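Local coordinates for protein AimR transcriptional regulator (Bacillus phage phi3T, PDB 5ZVV) that activates transcription of the phage aimX locus as a dimer, apparently promoting lytic growth until the arbitrium peptide binds it and switches it to an inactive monomer, at residues R320-D323 and E324-G328; R349-K353 and S354-Y358; F184-E187 and S188-R192; S191-S194 and M195-N199. All blocks are in the same frame, centred on the assembly; numbering follows the deposited sequence.

Contact 1. Residues R320-D323 and E324-G328; sequences RDQD and ENELG
A capping box starts helix 324-338: Asp323, at the N-cap, and Glu326, three residues on, each accept the other's backbone N-H through a side-chain carboxylate. Asp323 OD1 accepts a hydrogen bond from Glu326 N at 2.9 Å, nearly in line with its own C-O bond. In return Glu326 OE1 accepts from Asp323 N, also at 2.9 Å, the donor arriving on the anti side of the carboxylate and 24° out of its plane. Asp323 can reach forward because its CG sits between the backbone N and the carbonyl carbon (chi1 68°), whereas the Glu326 chain runs extended beyond CG and returns toward the loop. The two side chains cross at about a right angle, their carboxylate planes 45° apart. Asp323 OD1 and Glu326 OE1 are 3.3 Å apart, a like-charge approach that the two N-H donors and the partial positive charge of the helix start probably offset. The first main-chain helical bond runs from Leu327 N to Asp323 O (2.8 Å). One residue before the cap, Gln322 lays its amide against the leucine, NE2 being 3.6 Å from Leu327 CD2, while its OE1 bonds to Gln295 of helix 291-304. Reciprocal side-chain-to-backbone bonds between N-cap and N3 are the signature of a capping box, here where the loop after helix 307-318 enters the next helix of an all-helical, TPR-like fold.

Contact 2. Residues R349-K353 and S354-Y358; sequences RYFKK and SDDKY
A Schellman motif ends helix 341-353 and turns the chain into the loop leading to helix 361-369. Its outer bond joins Asp356 N to Phe351 O at 2.9 Å, nearly collinear with the carbonyl. Its inner bond, Asp355 N to Lys352 O at 3.0 Å, is approached off the carbonyl axis, the donor standing above the carbonyl plane, 67° out of it. Asp355 is the C-prime residue and carries the positive phi that lets the backbone fold back over the helix end. One residue earlier, Ser354 N still makes the last regular helical bond, to Tyr350 O. The Ser354 hydroxyl is turned in over the final turn (chi1 61°), placing OG 3.0 Å from Tyr350 O and 3.2 Å from Phe351 O; its one proton could serve either carbonyl. Across the turn, the side chains of Phe351 and Asp356 run side by side in the same direction, ring and carboxylate planes 81° apart, with Phe351 CD1 3.9 Å from Asp356 CB. Asp356 OD1 accepts from Tyr358 N at 3.0 Å, closing an Asx turn, and also from Phe359 N. Its other oxygen, OD2, takes a hydrogen bond from Asn325 ND2 of helix 324-338, which also reaches Ser354 OG. Arg349 and Lys352 also pack against Leu379 and Ile382 of the second subunit. With two backbone N-H groups on OD1 and an amide on OD2, the Asp356 carboxylate has donors on both oxygens, which would probably favour its ionised form in this buried setting.

Contact 3. Residues F184-E187 and S188-R192; sequences FIKE and SFKSR
Lys190 and Glu187 lie side by side, pointing the same way, on the first turns of helix 184-203, an i to i+3 pair. From CB, which lies 3.4 Å from Lys186 O, the Lys190 chain runs extended; its CG passes the same Lys186 O at 3.2 Å. CD then comes alongside the Glu187 carboxylate, 3.7 Å from OE2, and CE packs on CE of Lys186. At the tip, NZ makes a salt bridge with Glu187 OE2 at 3.3 Å, approaching on the syn side, 19° out of the carboxylate plane; Glu187 meets it by bending at chi2 (-57°). The Lys186 chain, extended, crosses it obliquely, and its ammonium is held by Glu182 and the carbonyls of Phe177 and Leu180. Elsewhere on the helix the Phe189 ring meets Phe149 and Phe150 of helix 145-161. Ser188 OG instead bonds to Glu84 of helix 77-88, which also salt-bridges Arg192. Four successive i+4 to i backbone bonds, donated by the N-H groups of residues Ser188 to Ser191, span the segments. The aliphatic contact is a CH-pi approach: Ile185 CG2 stands over one face of the Phe189 ring, 3.8 Å from its centroid and 24° off the normal.

Contact 4. Residues S191-S194 and M195-N199; sequences SRVS and MLEAN
Val193 overlaps the end of Glu197 one helical turn on, the two side chains lying side by side and pointing the same way. Its CG1, anti to the backbone N (chi1 178°), rests 3.8 Å from Glu197 CD, with both carboxylate oxygens at similar range, a methyl group against the carboxylate. The Glu197 chain is extended, and its CG also passes 3.4 Å from Val193 O. Glu197 OE2 also hydrogen-bonds a bound glycerol, probably from the crystallisation liquor. The same turn has regular helical bonds: Glu197 N meets Val193 O at 2.9 Å, nearly straight at 172°, and Leu196 N meets Arg192 O at 3.0 Å. Ala198 CB lies 3.3 Å from Ser194 O, and the same carbonyl accepts from Ala198 N. Met195, present as selenomethionine, bends at chi2 and chi3, leading its end away from the preceding turn. This piece of helix 184-203 is buried among its neighbours: Met195 packs on Ala217 of helix 207-220 and on Phe229 and Ala230 of helix 224-237, Ala198 faces His213, and Leu196 and Val193 meet helix 145-161, where Arg192, salt-bridged to Glu84 through NE and to Asp87 through NH2, also bonds Tyr157 OH through NH1.

Overall arrangement
From the N terminus the chain first reaches contact 3, at the start of helix 184-203, then contact 4 farther along the same helix; they overlap at Ser191 and Arg192, and their centres lie about 11 Å apart. None closes a long loop, since every contact joins consecutive residues, and none is nested in another. Much later, contacts 1 and 2 follow in series: contact 1 opens helix 324-338 and contact 2 ends the following helix, 341-353. These two helices touch where Glu324 O lies 3.2 Å from Tyr350 CB and Glu324 OE1 3.4 Å from Lys353 CD. Contacts 1 and 3 lie on opposite sides of the chain's centre, their centres about 34 Å apart.

Contact 1. Residues R320-D323 and E324-G328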
loop_
_atom_site.group_PDB
_atom_site.type_symbol
_atom_site.label_atom_id
_atom_site.label_comp_id
_atom_site.label_asym_id
_atom_site.label_seq_id
_atom_site.Cartn_x
_atom_site.Cartn_y
_atom_site.Cartn_z
ATOM N N ARG A 320 -6.094 -27.023 3.193
ATOM C CA ARG A 320 -5.362 -26.352 2.132
ATOM C C ARG A 320 -5.040 -24.916 2.535
ATOM O O ARG A 320 -5.625 -24.354 3.467
ATOM C CB ARG A 320 -6.164 -26.356 0.828
ATOM C CG ARG A 320 -6.591 -27.737 0.359
ATOM C CD ARG A 320 -5.432 -28.510 -0.247
ATOM N NE ARG A 320 -4.901 -27.865 -1.444
ATOM C CZ ARG A 320 -5.401 -28.026 -2.666
ATOM N NH1 ARG A 320 -6.453 -28.809 -2.857
ATOM N NH2 ARG A 320 -4.849 -27.400 -3.697
ATOM N N ASP A 321 -4.095 -24.322 1.809
ATOM C CA ASP A 321 -3.649 -22.957 2.084
ATOM C C ASP A 321 -4.502 -21.974 1.278
ATOM O O ASP A 321 -4.067 -21.367 0.298
ATOM C CB ASP A 321 -2.166 -22.811 1.767
ATOM C CG ASP A 321 -1.599 -21.479 2.213
ATOM O OD1 ASP A 321 -2.302 -20.739 2.928
ATOM O OD2 ASP A 321 -0.445 -21.173 1.843
ATOM N N GLN A 322 -5.748 -21.821 1.723
ATOM C CA GLN A 322 -6.653 -20.842 1.133
ATOM C C GLN A 322 -6.277 -19.438 1.589
ATOM O O GLN A 322 -6.015 -19.210 2.772
ATOM C CB GLN A 322 -8.099 -21.138 1.534
ATOM C CG GLN A 322 -8.599 -22.520 1.159
ATOM C CD GLN A 322 -10.073 -22.709 1.468
ATOM O OE1 GLN A 322 -10.925 -22.584 0.587
ATOM N NE2 GLN A 322 -10.381 -23.017 2.725
ATOM N N ASP A 323 -6.255 -18.491 0.650
ATOM C CA ASP A 323 -6.015 -17.107 1.032
ATOM C C ASP A 323 -7.309 -16.488 1.562
ATOM O O ASP A 323 -8.351 -17.143 1.649
ATOM C CB ASP A 323 -5.409 -16.313 -0.133
ATOM C CG ASP A 323 -6.367 -16.115 -1.308
ATOM O OD1 ASP A 323 -7.573 -16.408 -1.197
ATOM O OD2 ASP A 323 -5.894 -15.648 -2.366
ATOM N N GLU A 324 -7.250 -15.203 1.910
ATOM C CA GLU A 324 -8.358 -14.595 2.643
ATOM C C GLU A 324 -9.601 -14.441 1.770
ATOM O O GLU A 324 -10.723 -14.638 2.250
ATOM C CB GLU A 324 -7.915 -13.254 3.224
ATOM C CG GLU A 324 -6.717 -13.387 4.159
ATOM C CD GLU A 324 -6.173 -12.053 4.619
ATOM O OE1 GLU A 324 -6.324 -11.725 5.815
ATOM O OE2 GLU A 324 -5.597 -11.329 3.778
ATOM N N ASN A 325 -9.428 -14.097 0.492
ATOM C CA ASN A 325 -10.567 -14.008 -0.421
ATOM C C ASN A 325 -11.225 -15.376 -0.600
ATOM O O ASN A 325 -12.451 -15.530 -0.448
ATOM C CB ASN A 325 -10.092 -13.438 -1.761
ATOM C CG ASN A 325 -11.230 -12.943 -2.632
ATOM O OD1 ASN A 325 -11.613 -13.598 -3.600
ATOM N ND2 ASN A 325 -11.769 -11.775 -2.298
ATOM N N GLU A 326 -10.409 -16.390 -0.910
ATOM C CA GLU A 326 -10.892 -17.763 -0.955
ATOM C C GLU A 326 -11.571 -18.157 0.346
ATOM O O GLU A 326 -12.516 -18.950 0.334
ATOM C CB GLU A 326 -9.736 -18.721 -1.256
ATOM C CG GLU A 326 -9.222 -18.653 -2.686
ATOM C CD GLU A 326 -7.883 -19.343 -2.861
ATOM O OE1 GLU A 326 -7.197 -19.580 -1.844
ATOM O OE2 GLU A 326 -7.516 -19.650 -4.015
ATOM N N LEU A 327 -11.109 -17.619 1.477
ATOM C CA LEU A 327 -11.766 -17.917 2.744
ATOM C C LEU A 327 -13.110 -17.213 2.857
ATOM O O LEU A 327 -14.024 -17.732 3.507
ATOM C CB LEU A 327 -10.858 -17.539 3.911
ATOM C CG LEU A 327 -9.763 -18.565 4.203
ATOM C CD1 LEU A 327 -8.879 -18.105 5.351
ATOM C CD2 LEU A 327 -10.384 -19.923 4.504
ATOM N N GLY A 328 -13.252 -16.041 2.237
ATOM C CA GLY A 328 -14.559 -15.408 2.175
ATOM C C GLY A 328 -15.569 -16.269 1.445
ATOM O O GLY A 328 -16.675 -16.521 1.943
#

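Contact 2. Residues R349-K353 and S354-Y358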
loop_
_atom_site.group_PDB
_atom_site.type_symbol
_atom_site.label_atom_id
_atom_site.label_comp_id
_atom_site.label_asym_id
_atom_site.label_seq_id
_atom_site.Cartn_x
_atom_site.Cartn_y
_atom_site.Cartn_z
ATOM N N ARG A 349 -15.838 -10.935 7.122
ATOM C CA ARG A 349 -14.552 -10.487 7.651
ATOM C C ARG A 349 -13.413 -10.816 6.693
ATOM O O ARG A 349 -12.459 -10.040 6.562
ATOM C CB ARG A 349 -14.299 -11.108 9.024
ATOM C CG ARG A 349 -15.208 -10.559 10.111
ATOM C CD ARG A 349 -14.946 -11.212 11.460
ATOM N NE ARG A 349 -15.869 -10.715 12.478
ATOM C CZ ARG A 349 -15.651 -9.632 13.218
ATOM N NH1 ARG A 349 -14.537 -8.929 13.059
ATOM N NH2 ARG A 349 -16.547 -9.250 14.119
ATOM N N TYR A 350 -13.500 -11.951 6.001
ATOM C CA TYR A 350 -12.427 -12.301 5.077
ATOM C C TYR A 350 -12.516 -11.513 3.775
ATOM O O TYR A 350 -11.484 -11.141 3.205
ATOM C CB TYR A 350 -12.430 -13.805 4.815
ATOM C CG TYR A 350 -11.749 -14.580 5.918
ATOM C CD1 TYR A 350 -10.373 -14.505 6.093
ATOM C CD2 TYR A 350 -12.479 -15.375 6.793
ATOM C CE1 TYR A 350 -9.741 -15.204 7.103
ATOM C CE2 TYR A 350 -11.856 -16.077 7.806
ATOM C CZ TYR A 350 -10.485 -15.989 7.956
ATOM O OH TYR A 350 -9.855 -16.690 8.963
ATOM N N PHE A 351 -13.729 -11.239 3.290
ATOM C CA PHE A 351 -13.866 -10.338 2.149
ATOM C C PHE A 351 -13.367 -8.938 2.482
ATOM O O PHE A 351 -12.833 -8.243 1.609
ATOM C CB PHE A 351 -15.321 -10.289 1.682
ATOM C CG PHE A 351 -15.708 -11.434 0.793
ATOM C CD1 PHE A 351 -14.920 -11.773 -0.295
ATOM C CD2 PHE A 351 -16.849 -12.175 1.048
ATOM C CE1 PHE A 351 -15.268 -12.829 -1.116
ATOM C CE2 PHE A 351 -17.202 -13.233 0.230
ATOM C CZ PHE A 351 -16.410 -13.560 -0.853
ATOM N N LYS A 352 -13.531 -8.507 3.735
ATOM C CA LYS A 352 -12.984 -7.222 4.157
ATOM C C LYS A 352 -11.463 -7.262 4.202
ATOM O O LYS A 352 -10.794 -6.340 3.720
ATOM C CB LYS A 352 -13.546 -6.835 5.523
ATOM C CG LYS A 352 -14.972 -6.328 5.490
ATOM C CD LYS A 352 -15.034 -4.910 4.954
ATOM C CE LYS A 352 -16.394 -4.297 5.222
ATOM N NZ LYS A 352 -16.448 -2.854 4.859
ATOM N N LYS A 353 -10.899 -8.326 4.783
ATOM C CA LYS A 353 -9.446 -8.424 4.889
ATOM C C LYS A 353 -8.779 -8.487 3.522
ATOM O O LYS A 353 -7.635 -8.043 3.372
ATOM C CB LYS A 353 -9.055 -9.645 5.721
ATOM C CG LYS A 353 -9.242 -9.473 7.219
ATOM C CD LYS A 353 -8.718 -10.690 7.966
ATOM C CE LYS A 353 -8.895 -10.552 9.469
ATOM N NZ LYS A 353 -8.387 -11.755 10.188
ATOM N N SER A 354 -9.467 -9.031 2.521
ATOM C CA SER A 354 -8.936 -9.097 1.167
ATOM C C SER A 354 -9.332 -7.892 0.326
ATOM O O SER A 354 -9.053 -7.876 -0.878
ATOM C CB SER A 354 -9.388 -10.391 0.480
ATOM O OG SER A 354 -10.800 -10.464 0.390
ATOM N N ASP A 355 -9.972 -6.889 0.930
ATOM C CA ASP A 355 -10.300 -5.633 0.252
ATOM C C ASP A 355 -11.177 -5.883 -0.974
ATOM O O ASP A 355 -11.019 -5.247 -2.019
ATOM C CB ASP A 355 -9.028 -4.867 -0.126
ATOM C CG ASP A 355 -9.287 -3.398 -0.403
ATOM O OD1 ASP A 355 -10.422 -2.932 -0.166
ATOM O OD2 ASP A 355 -8.348 -2.708 -0.859
ATOM N N ASP A 356 -12.106 -6.828 -0.847
ATOM C CA ASP A 356 -13.017 -7.200 -1.928
ATOM C C ASP A 356 -14.353 -6.517 -1.660
ATOM O O ASP A 356 -15.123 -6.952 -0.800
ATOM C CB ASP A 356 -13.162 -8.718 -2.013
ATOM C CG ASP A 356 -13.864 -9.176 -3.285
ATOM O OD1 ASP A 356 -14.673 -8.407 -3.848
ATOM O OD2 ASP A 356 -13.607 -10.318 -3.723
ATOM N N LYS A 357 -14.626 -5.446 -2.400
ATOM C CA LYS A 357 -15.862 -4.691 -2.254
ATOM C C LYS A 357 -16.958 -5.166 -3.198
ATOM O O LYS A 357 -18.023 -4.542 -3.254
ATOM C CB LYS A 357 -15.598 -3.199 -2.476
ATOM C CG LYS A 357 -14.559 -2.607 -1.536
ATOM C CD LYS A 357 -14.374 -1.114 -1.759
ATOM C CE LYS A 357 -13.307 -0.550 -0.825
ATOM N NZ LYS A 357 -13.174 0.931 -0.939
ATOM N N TYR A 358 -16.726 -6.251 -3.937
ATOM C CA TYR A 358 -17.700 -6.760 -4.898
ATOM C C TYR A 358 -18.394 -8.023 -4.398
ATOM O O TYR A 358 -19.621 -8.052 -4.285
ATOM C CB TYR A 358 -17.022 -7.022 -6.250
ATOM C CG TYR A 358 -17.993 -7.401 -7.347
ATOM C CD1 TYR A 358 -18.960 -6.505 -7.780
ATOM C CD2 TYR A 358 -17.943 -8.653 -7.950
ATOM C CE1 TYR A 358 -19.852 -6.841 -8.777
ATOM C CE2 TYR A 358 -18.834 -8.996 -8.954
ATOM C CZ TYR A 358 -19.784 -8.085 -9.361
ATOM O OH TYR A 358 -20.675 -8.414 -10.355
#

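Contact 3. Residues F184-E187 and S188-R192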
loop_
_atom_site.group_PDB
_atom_site.type_symbol
_atom_site.label_atom_id
_atom_site.label_comp_id
_atom_site.label_asym_id
_atom_site.label_seq_id
_atom_site.Cartn_x
_atom_site.Cartn_y
_atom_site.Cartn_z
ATOM N N PHE A 184 2.911 0.716 -32.358
ATOM C CA PHE A 184 2.585 -0.615 -31.850
ATOM C C PHE A 184 2.816 -0.717 -30.344
ATOM O O PHE A 184 1.949 -1.196 -29.601
ATOM C CB PHE A 184 3.421 -1.649 -32.610
ATOM C CG PHE A 184 3.402 -3.016 -32.010
ATOM C CD1 PHE A 184 2.368 -3.894 -32.286
ATOM C CD2 PHE A 184 4.433 -3.436 -31.186
ATOM C CE1 PHE A 184 2.355 -5.161 -31.738
ATOM C CE2 PHE A 184 4.424 -4.700 -30.636
ATOM C CZ PHE A 184 3.385 -5.564 -30.915
ATOM N N ILE A 185 3.988 -0.277 -29.880
ATOM C CA ILE A 185 4.329 -0.393 -28.464
ATOM C C ILE A 185 3.345 0.392 -27.605
ATOM O O ILE A 185 2.869 -0.100 -26.573
ATOM C CB ILE A 185 5.781 0.066 -28.229
ATOM C CG1 ILE A 185 6.758 -0.934 -28.850
ATOM C CG2 ILE A 185 6.062 0.241 -26.743
ATOM C CD1 ILE A 185 6.732 -2.298 -28.189
ATOM N N LYS A 186 3.014 1.620 -28.024
ATOM C CA LYS A 186 2.131 2.463 -27.222
ATOM C C LYS A 186 0.727 1.878 -27.135
ATOM O O LYS A 186 0.083 1.955 -26.082
ATOM C CB LYS A 186 2.089 3.880 -27.799
ATOM C CG LYS A 186 1.285 4.869 -26.965
ATOM C CD LYS A 186 1.398 6.285 -27.513
ATOM C CE LYS A 186 0.519 7.246 -26.730
ATOM N NZ LYS A 186 0.837 8.665 -27.036
ATOM N N GLU A 187 0.233 1.286 -28.224
ATOM C CA GLU A 187 -1.074 0.634 -28.176
ATOM C C GLU A 187 -1.043 -0.604 -27.285
ATOM O O GLU A 187 -2.002 -0.873 -26.547
ATOM C CB GLU A 187 -1.532 0.273 -29.590
ATOM C CG GLU A 187 -1.715 1.477 -30.497
ATOM C CD GLU A 187 -2.700 2.477 -29.931
ATOM O OE1 GLU A 187 -3.868 2.098 -29.697
ATOM O OE2 GLU A 187 -2.303 3.639 -29.705
ATOM N N SER A 188 0.052 -1.369 -27.340
ATOM C CA SER A 188 0.191 -2.528 -26.461
ATOM C C SER A 188 0.156 -2.109 -24.995
ATOM O O SER A 188 -0.590 -2.677 -24.183
ATOM C CB SER A 188 1.491 -3.269 -26.787
ATOM O OG SER A 188 1.531 -4.545 -26.171
ATOM N N PHE A 189 0.952 -1.095 -24.643
ATOM C CA PHE A 189 0.957 -0.593 -23.272
ATOM C C PHE A 189 -0.417 -0.071 -22.876
ATOM O O PHE A 189 -0.858 -0.261 -21.734
ATOM C CB PHE A 189 2.016 0.499 -23.121
ATOM C CG PHE A 189 3.429 -0.013 -23.184
ATOM C CD1 PHE A 189 3.689 -1.376 -23.225
ATOM C CD2 PHE A 189 4.499 0.869 -23.189
ATOM C CE1 PHE A 189 4.987 -1.852 -23.278
ATOM C CE2 PHE A 189 5.805 0.397 -23.237
ATOM C CZ PHE A 189 6.047 -0.963 -23.284
ATOM N N LYS A 190 -1.110 0.586 -23.811
ATOM C CA LYS A 190 -2.462 1.061 -23.538
ATOM C C LYS A 190 -3.377 -0.093 -23.155
ATOM O O LYS A 190 -4.126 -0.007 -22.176
ATOM C CB LYS A 190 -3.021 1.808 -24.751
ATOM C CG LYS A 190 -2.579 3.262 -24.873
ATOM C CD LYS A 190 -3.219 3.913 -26.094
ATOM C CE LYS A 190 -2.744 5.344 -26.293
ATOM N NZ LYS A 190 -3.253 5.910 -27.576
ATOM N N SER A 191 -3.330 -1.188 -23.915
ATOM C CA SER A 191 -4.164 -2.337 -23.575
ATOM C C SER A 191 -3.804 -2.896 -22.201
ATOM O O SER A 191 -4.695 -3.214 -21.399
ATOM C CB SER A 191 -4.039 -3.411 -24.655
ATOM O OG SER A 191 -2.709 -3.890 -24.746
ATOM N N ARG A 192 -2.503 -3.004 -21.906
ATOM C CA ARG A 192 -2.069 -3.466 -20.586
ATOM C C ARG A 192 -2.689 -2.628 -19.471
ATOM O O ARG A 192 -3.385 -3.150 -18.586
ATOM C CB ARG A 192 -0.543 -3.420 -20.486
ATOM C CG ARG A 192 0.221 -4.472 -21.274
ATOM C CD ARG A 192 1.713 -4.263 -21.052
ATOM N NE ARG A 192 2.562 -5.211 -21.764
ATOM C CZ ARG A 192 2.995 -6.360 -21.252
ATOM N NH1 ARG A 192 2.642 -6.718 -20.025
ATOM N NH2 ARG A 192 3.776 -7.152 -21.971
#

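Contact 4. Residues S191-S194 and M195-N199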
loop_
_atom_site.group_PDB
_atom_site.type_symbol
_atom_site.label_atom_id
_atom_site.label_comp_id
_atom_site.label_asym_id
_atom_site.label_seq_id
_atom_site.Cartn_x
_atom_site.Cartn_y
_atom_site.Cartn_z
ATOM N N SER A 191 -3.330 -1.188 -23.915
ATOM C CA SER A 191 -4.164 -2.337 -23.575
ATOM C C SER A 191 -3.804 -2.896 -22.201
ATOM O O SER A 191 -4.695 -3.214 -21.399
ATOM C CB SER A 191 -4.039 -3.411 -24.655
ATOM O OG SER A 191 -2.709 -3.890 -24.746
ATOM N N ARG A 192 -2.503 -3.004 -21.906
ATOM C CA ARG A 192 -2.069 -3.466 -20.586
ATOM C C ARG A 192 -2.689 -2.628 -19.471
ATOM O O ARG A 192 -3.385 -3.150 -18.586
ATOM C CB ARG A 192 -0.543 -3.420 -20.486
ATOM C CG ARG A 192 0.221 -4.472 -21.274
ATOM C CD ARG A 192 1.713 -4.263 -21.052
ATOM N NE ARG A 192 2.562 -5.211 -21.764
ATOM C CZ ARG A 192 2.995 -6.360 -21.252
ATOM N NH1 ARG A 192 2.642 -6.718 -20.025
ATOM N NH2 ARG A 192 3.776 -7.152 -21.971
ATOM N N VAL A 193 -2.436 -1.316 -19.498
ATOM C CA VAL A 193 -2.942 -0.435 -18.451
ATOM C C VAL A 193 -4.463 -0.474 -18.398
ATOM O O VAL A 193 -5.058 -0.394 -17.316
ATOM C CB VAL A 193 -2.411 0.996 -18.668
ATOM C CG1 VAL A 193 -2.968 1.941 -17.610
ATOM C CG2 VAL A 193 -0.889 0.996 -18.642
ATOM N N SER A 194 -5.117 -0.617 -19.553
ATOM C CA SER A 194 -6.572 -0.714 -19.575
ATOM C C SER A 194 -7.050 -1.917 -18.777
ATOM O O SER A 194 -7.993 -1.815 -17.985
ATOM C CB SER A 194 -7.078 -0.792 -21.015
ATOM O OG SER A 194 -7.237 0.499 -21.574
HETATM N N MSE A 195 -6.411 -3.067 -18.967
HETATM C CA MSE A 195 -6.833 -4.244 -18.217
HETATM C C MSE A 195 -6.564 -4.091 -16.723
HETATM O O MSE A 195 -7.423 -4.426 -15.887
HETATM C CB MSE A 195 -6.152 -5.502 -18.755
HETATM C CG MSE A 195 -6.837 -6.038 -20.000
HETATM SE SE MSE A 195 -8.784 -5.839 -19.860
HETATM C CE MSE A 195 -9.102 -7.022 -18.333
ATOM N N LEU A 196 -5.378 -3.577 -16.389
ATOM C CA LEU A 196 -5.036 -3.388 -14.982
ATOM C C LEU A 196 -6.044 -2.479 -14.285
ATOM O O LEU A 196 -6.563 -2.809 -13.210
ATOM C CB LEU A 196 -3.614 -2.835 -14.863
ATOM C CG LEU A 196 -2.544 -3.890 -15.162
ATOM C CD1 LEU A 196 -1.156 -3.280 -15.258
ATOM C CD2 LEU A 196 -2.575 -4.981 -14.099
ATOM N N GLU A 197 -6.352 -1.331 -14.897
ATOM C CA GLU A 197 -7.326 -0.423 -14.305
ATOM C C GLU A 197 -8.728 -1.014 -14.310
ATOM O O GLU A 197 -9.534 -0.690 -13.432
ATOM C CB GLU A 197 -7.308 0.915 -15.038
ATOM C CG GLU A 197 -6.041 1.709 -14.798
ATOM C CD GLU A 197 -5.987 2.975 -15.619
ATOM O OE1 GLU A 197 -6.612 3.010 -16.701
ATOM O OE2 GLU A 197 -5.319 3.935 -15.180
ATOM N N ALA A 198 -9.041 -1.876 -15.282
ATOM C CA ALA A 198 -10.337 -2.544 -15.277
ATOM C C ALA A 198 -10.494 -3.422 -14.043
ATOM O O ALA A 198 -11.540 -3.398 -13.380
ATOM C CB ALA A 198 -10.513 -3.373 -16.550
ATOM N N ASN A 199 -9.462 -4.202 -13.713
ATOM C CA ASN A 199 -9.546 -5.037 -12.518
ATOM C C ASN A 199 -9.530 -4.192 -11.248
ATOM O O ASN A 199 -10.213 -4.524 -10.268
ATOM C CB ASN A 199 -8.414 -6.062 -12.512
ATOM C CG ASN A 199 -8.599 -7.137 -13.567
ATOM O OD1 ASN A 199 -9.727 -7.486 -13.927
ATOM N ND2 ASN A 199 -7.490 -7.669 -14.068
#